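Local coordinates for protein polyketide synthase/nonribosomal peptide synthetase hybrid RzxB (Pseudomonas fluorescens, PDB 5IL6) that probably dehydrates beta-hydroxyacyl intermediates, acting as a dehydratase domain in the trans-AT polyketide synthase line that builds rhizoxin, at residues I189-P194 / A201-L206. Sequence-based numbering, arbitrary orientation.
Sequences IALQDP and ALHPAL
H203 meets L191 where strand 184-190 runs out and helix 204-212 begins, in the second half of the double hotdog fold of polyketide synthase dehydratases; the HPAL at this helix start opens a motif that carries the catalytic aspartate in related enzymes. H203 is the N-cap. With CG anti to the backbone N (chi1 -166°), its ring swings beside the helix start, and A205 N donates to H203 ND1 at 3.0 Å, somewhat bent and tilted out of the ring plane. L191 CD2 sits over one ring face in a CH-pi contact, 3.6 Å from the H203 centroid and 18° off the normal, while P204 CD lies against the opposite face, so the imidazole is sandwiched. Replacing the imidazole with the methyl of an alanine is likely to leave the A205 N-H without its cap and L191 CD2 without the ring face it rests on. Next along the helix, A205 adds its CB, 4.2 Å from the same L191 CD2. L206 then wedges in between I189 and L191: its CG lies 3.6 Å from L191 CD2, the two side chains crossing nearly at right angles, and its CD2 lies against the backbone, 3.6 Å from L191 N. L247 of strand 246-254 touches both I189 and L206; I189 CD1 stands 4.1 Å from L206 CD2 and presses tightly on the helix backbone, 3.2 Å from L206 O.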
# COMPACT_ATOMS: atom_id res chain seq x y z
N ILE A 189 6.60 10.41 -7.97
CA ILE A 189 5.27 10.56 -7.41
C ILE A 189 5.31 11.67 -6.36
O ILE A 189 6.36 11.93 -5.76
CB ILE A 189 4.76 9.24 -6.79
CG1 ILE A 189 5.69 8.78 -5.65
CG2 ILE A 189 4.67 8.16 -7.86
CD1 ILE A 189 5.19 7.57 -4.88
N ALA A 190 4.18 12.33 -6.17
CA ALA A 190 4.08 13.37 -5.16
C ALA A 190 2.61 13.62 -4.86
O ALA A 190 1.75 13.49 -5.74
CB ALA A 190 4.76 14.67 -5.61
N LEU A 191 2.33 14.01 -3.62
CA LEU A 191 0.97 14.32 -3.21
C LEU A 191 0.43 15.54 -3.95
O LEU A 191 1.17 16.46 -4.30
CB LEU A 191 0.90 14.57 -1.70
CG LEU A 191 1.22 13.40 -0.77
CD1 LEU A 191 1.27 13.88 0.67
CD2 LEU A 191 0.17 12.31 -0.93
N GLN A 192 -0.88 15.52 -4.20
CA GLN A 192 -1.53 16.67 -4.81
C GLN A 192 -1.48 17.88 -3.88
O GLN A 192 -1.28 19.02 -4.34
CB GLN A 192 -2.98 16.32 -5.14
CG GLN A 192 -3.72 17.38 -5.93
CD GLN A 192 -5.19 17.05 -6.12
OE1 GLN A 192 -5.79 16.36 -5.29
NE2 GLN A 192 -5.77 17.52 -7.22
N ASP A 193 -1.65 17.66 -2.58
CA ASP A 193 -1.48 18.71 -1.57
C ASP A 193 -0.40 18.24 -0.61
O ASP A 193 -0.67 17.39 0.26
CB ASP A 193 -2.79 18.98 -0.83
CG ASP A 193 -2.65 20.07 0.22
OD1 ASP A 193 -1.53 20.59 0.40
OD2 ASP A 193 -3.67 20.42 0.85
N PRO A 194 0.83 18.75 -0.72
CA PRO A 194 1.89 18.27 0.18
C PRO A 194 1.55 18.38 1.65
O PRO A 194 1.97 17.52 2.44
CB PRO A 194 3.08 19.18 -0.18
CG PRO A 194 2.81 19.64 -1.56
CD PRO A 194 1.32 19.74 -1.69
N ALA A 201 3.61 8.71 8.41
CA ALA A 201 4.97 8.28 8.12
C ALA A 201 5.11 7.92 6.65
O ALA A 201 6.14 8.20 6.02
CB ALA A 201 5.36 7.09 9.01
N LEU A 202 4.08 7.29 6.09
CA LEU A 202 4.00 7.01 4.67
C LEU A 202 2.55 7.21 4.24
O LEU A 202 1.67 6.48 4.70
CB LEU A 202 4.47 5.59 4.35
CG LEU A 202 4.26 5.11 2.92
CD1 LEU A 202 4.76 6.14 1.90
CD2 LEU A 202 4.95 3.77 2.71
N HIS A 203 2.31 8.19 3.37
CA HIS A 203 0.95 8.51 2.98
C HIS A 203 0.39 7.41 2.08
O HIS A 203 1.08 6.94 1.17
CB HIS A 203 0.92 9.85 2.24
CG HIS A 203 -0.46 10.42 2.08
ND1 HIS A 203 -1.34 9.98 1.13
CD2 HIS A 203 -1.10 11.41 2.76
CE1 HIS A 203 -2.47 10.65 1.22
NE2 HIS A 203 -2.35 11.53 2.20
N PRO A 204 -0.86 6.97 2.30
CA PRO A 204 -1.39 5.86 1.50
C PRO A 204 -1.48 6.15 0.01
O PRO A 204 -1.34 5.22 -0.80
CB PRO A 204 -2.79 5.63 2.11
CG PRO A 204 -3.14 6.93 2.75
CD PRO A 204 -1.84 7.47 3.28
N ALA A 205 -1.71 7.40 -0.38
CA ALA A 205 -1.79 7.73 -1.80
C ALA A 205 -0.43 7.58 -2.47
O ALA A 205 -0.34 7.17 -3.63
CB ALA A 205 -2.32 9.15 -1.99
N LEU A 206 0.65 7.91 -1.76
CA LEU A 206 1.99 7.72 -2.31
C LEU A 206 2.34 6.24 -2.38
O LEU A 206 2.95 5.79 -3.36
CB LEU A 206 3.02 8.48 -1.48
CG LEU A 206 2.94 10.01 -1.51
CD1 LEU A 206 3.98 10.61 -0.59
CD2 LEU A 206 3.10 10.54 -2.92